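Local atomic coordinates of beta-N-acetylglucosaminidase-like protein Glycoside hydrolase family 20 (Flavobacterium johnsoniae, PDB entry 6YHH), a protein that probably hydrolyses terminal N-acetyl-beta-hexosamine residues of chitin oligosaccharides, as a family 20 glycoside hydrolase of bacterial chitin breakdown. Residues A[76-81]-A[103-108]. Sequence-based numbering, arbitrary orientation.
Sequences LQINCT and ITINAT
L76 lays its CD1 methyl against CG2 of I103 on the adjacent strand, at 3.5 Å, a tight fit for two carbons. The second torsion (chi2 65°) turns CD1 back toward the 103-107 strand while CD2 points away from it, and CD1 also comes within 4.3 Å of I105 CD1. I78 joins the same apolar face, its CG2 meeting CB of I105, with C80 and A107 further along. On the other face, N79 and N106 run side by side with their amide planes nearly coplanar, 19° apart. N106 ND2 gives N79 OD1 a weak, strongly bent hydrogen bond of 2.9 Å, and the methyl CG2 of T104 rests 3.6 Å from that same OD1. Q77 turns its amide away from strand 103-107, to N32 and the carbonyl of A74. The strands run parallel, 10° apart, in the alternating pattern of parallel sheet: the N-H groups of Q77 and N79 bond to the carbonyls of I103 and I105, and their C=O groups take the N-H of I105 and A107. A fifth backbone bond, T81 N to A107 O at 3.1 Å, closes the row where both chains turn off. This pairing belongs to the sheet of the family 20 domain 2, with strand 31-35 beyond 76-80, antiparallel strand 94-99 beyond 102-107, and helices 40-56 and 110-123 packed on the L76, I78 and I105 face.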
ATOM      1  N   LEU A  76      26.604 -12.759 -13.845  1.00 13.24           N
ATOM      2  CA  LEU A  76      25.396 -12.666 -14.701  1.00 12.12           C
ATOM      3  C   LEU A  76      25.640 -11.720 -15.826  1.00 12.76           C
ATOM      4  O   LEU A  76      25.873 -10.503 -15.637  1.00 12.94           O
ATOM      5  CB  LEU A  76      24.109 -12.238 -13.890  1.00 12.43           C
ATOM      6  CG  LEU A  76      22.858 -12.029 -14.776  1.00 12.10           C
ATOM      7  CD1 LEU A  76      22.326 -13.267 -15.488  1.00 14.07           C
ATOM      8  CD2 LEU A  76      21.778 -11.451 -13.882  1.00 13.28           C
ATOM      9  N   GLN A  77      25.589 -12.262 -17.043  1.00 13.46           N
ATOM     10  CA  GLN A  77      25.757 -11.487 -18.307  1.00 13.92           C
ATOM     11  C   GLN A  77      24.465 -11.466 -19.042  1.00 13.89           C
ATOM     12  O   GLN A  77      23.844 -12.524 -19.197  1.00 15.61           O
ATOM     13  CB  GLN A  77      26.763 -12.190 -19.229  1.00 16.32           C
ATOM     14  CG  GLN A  77      28.138 -12.245 -18.654  1.00 19.54           C
ATOM     15  CD  GLN A  77      28.794 -10.874 -18.645  1.00 18.62           C
ATOM     16  OE1 GLN A  77      28.550 -10.022 -19.537  1.00 17.65           O
ATOM     17  NE2 GLN A  77      29.638 -10.637 -17.593  1.00 23.27           N
ATOM     18  N   ILE A  78      24.076 -10.273 -19.452  1.00 14.13           N
ATOM     19  CA  ILE A  78      22.884 -10.025 -20.161  1.00 14.61           C
ATOM     20  C   ILE A  78      23.269  -9.343 -21.481  1.00 15.42           C
ATOM     21  O   ILE A  78      23.745  -8.222 -21.483  1.00 17.03           O
ATOM     22  CB  ILE A  78      21.950  -9.103 -19.365  1.00 14.73           C
ATOM     23  CG1 ILE A  78      21.669  -9.660 -17.954  1.00 17.67           C
ATOM     24  CG2 ILE A  78      20.694  -8.861 -20.143  1.00 15.08           C
ATOM     25  CD1 ILE A  78      20.952  -8.645 -17.126  1.00 17.85           C
ATOM     26  N   ASN A  79      22.989 -10.046 -22.588  1.00 15.65           N
ATOM     27  CA  ASN A  79      23.344  -9.567 -23.940  1.00 17.10           C
ATOM     28  C   ASN A  79      22.038  -9.348 -24.717  1.00 15.71           C
ATOM     29  O   ASN A  79      21.211 -10.277 -24.810  1.00 15.81           O
ATOM     30  CB  ASN A  79      24.140 -10.591 -24.707  1.00 20.21           C
ATOM     31  CG  ASN A  79      25.368 -11.095 -23.975  1.00 28.50           C
ATOM     32  OD1 ASN A  79      25.542 -12.321 -23.737  1.00 37.14           O
ATOM     33  ND2 ASN A  79      26.245 -10.171 -23.619  1.00 30.14           N
ATOM     34  N   CYS A  80      21.842  -8.149 -25.224  1.00 14.11           N
ATOM     35  CA  CYS A  80      20.728  -7.785 -26.043  1.00 13.82           C
ATOM     36  C   CYS A  80      21.167  -7.328 -27.434  1.00 14.69           C
ATOM     37  O   CYS A  80      21.979  -6.385 -27.514  1.00 14.83           O
ATOM     38  CB  CYS A  80      19.913  -6.644 -25.480  1.00 14.67           C
ATOM     39  SG  CYS A  80      19.287  -7.016 -23.798  1.00 15.16           S
ATOM     40  N   THR A  81      20.561  -7.854 -28.492  1.00 13.77           N
ATOM     41  CA  THR A  81      21.068  -7.553 -29.849  1.00 15.91           C
ATOM     42  C   THR A  81      20.678  -6.171 -30.281  1.00 15.22           C
ATOM     43  O   THR A  81      21.528  -5.427 -30.819  1.00 16.88           O
ATOM     44  CB  THR A  81      20.638  -8.646 -30.857  1.00 18.27           C
ATOM     45  OG1 THR A  81      21.094  -9.920 -30.381  1.00 17.28           O
ATOM     46  CG2 THR A  81      21.223  -8.345 -32.259  1.00 20.98           C
ATOM     47  N   ILE A 103      26.081 -17.185 -15.461  1.00 14.23           N
ATOM     48  CA  ILE A 103      24.686 -17.176 -15.977  1.00 14.01           C
ATOM     49  C   ILE A 103      24.609 -16.181 -17.127  1.00 13.74           C
ATOM     50  O   ILE A 103      25.124 -15.083 -17.028  1.00 14.75           O
ATOM     51  CB  ILE A 103      23.658 -16.758 -14.888  1.00 13.96           C
ATOM     52  CG1 ILE A 103      23.773 -17.620 -13.644  1.00 14.02           C
ATOM     53  CG2 ILE A 103      22.213 -16.737 -15.434  1.00 14.34           C
ATOM     54  CD1 ILE A 103      22.961 -17.160 -12.459  1.00 15.41           C
ATOM     55  N   THR A 104      23.966 -16.578 -18.260  1.00 14.44           N
ATOM     56  CA  THR A 104      23.853 -15.705 -19.378  1.00 14.16           C
ATOM     57  C   THR A 104      22.409 -15.621 -19.872  1.00 12.99           C
ATOM     58  O   THR A 104      21.743 -16.639 -20.034  1.00 13.64           O
ATOM     59  CB  THR A 104      24.747 -16.238 -20.556  1.00 18.83           C
ATOM     60  OG1 THR A 104      26.071 -16.401 -20.065  1.00 20.63           O
ATOM     61  CG2 THR A 104      24.855 -15.163 -21.653  1.00 20.74           C
ATOM     62  N   ILE A 105      21.942 -14.416 -20.063  1.00 12.79           N
ATOM     63  CA  ILE A 105      20.717 -14.140 -20.742  1.00 13.39           C
ATOM     64  C   ILE A 105      21.035 -13.545 -22.057  1.00 15.16           C
ATOM     65  O   ILE A 105      21.685 -12.510 -22.140  1.00 16.79           O
ATOM     66  CB  ILE A 105      19.805 -13.153 -19.897  1.00 14.14           C
ATOM     67  CG1 ILE A 105      19.339 -13.863 -18.640  1.00 15.18           C
ATOM     68  CG2 ILE A 105      18.600 -12.680 -20.696  1.00 14.28           C
ATOM     69  CD1 ILE A 105      18.598 -12.945 -17.666  1.00 14.93           C
ATOM     70  N   ASN A 106      20.569 -14.181 -23.107  1.00 13.44           N
ATOM     71  CA  ASN A 106      20.735 -13.682 -24.463  1.00 14.63           C
ATOM     72  C   ASN A 106      19.364 -13.397 -25.010  1.00 12.26           C
ATOM     73  O   ASN A 106      18.514 -14.260 -24.940  1.00 14.11           O
ATOM     74  CB  ASN A 106      21.379 -14.781 -25.314  1.00 16.89           C
ATOM     75  CG  ASN A 106      22.875 -14.938 -25.064  1.00 19.93           C
ATOM     76  OD1 ASN A 106      23.381 -16.026 -24.886  1.00 28.88           O
ATOM     77  ND2 ASN A 106      23.545 -13.877 -25.059  1.00 22.47           N
ATOM     78  N   ALA A 107      19.156 -12.230 -25.582  1.00 11.18           N
ATOM     79  CA  ALA A 107      17.888 -11.898 -26.159  1.00 12.07           C
ATOM     80  C   ALA A 107      18.001 -11.018 -27.332  1.00 13.52           C
ATOM     81  O   ALA A 107      18.870 -10.193 -27.425  1.00 13.86           O
ATOM     82  CB  ALA A 107      16.953 -11.253 -25.134  1.00 12.23           C
ATOM     83  N   THR A 108      17.075 -11.176 -28.260  1.00 13.59           N
ATOM     84  CA  THR A 108      17.027 -10.258 -29.382  1.00 13.38           C
ATOM     85  C   THR A 108      17.017  -8.800 -28.955  1.00 15.29           C
ATOM     86  O   THR A 108      17.693  -7.943 -29.532  1.00 13.03           O
ATOM     87  CB  THR A 108      15.815 -10.528 -30.259  1.00 14.56           C
ATOM     88  OG1 THR A 108      15.873 -11.857 -30.736  1.00 15.52           O
ATOM     89  CG2 THR A 108      15.737  -9.575 -31.380  1.00 14.42           C
TER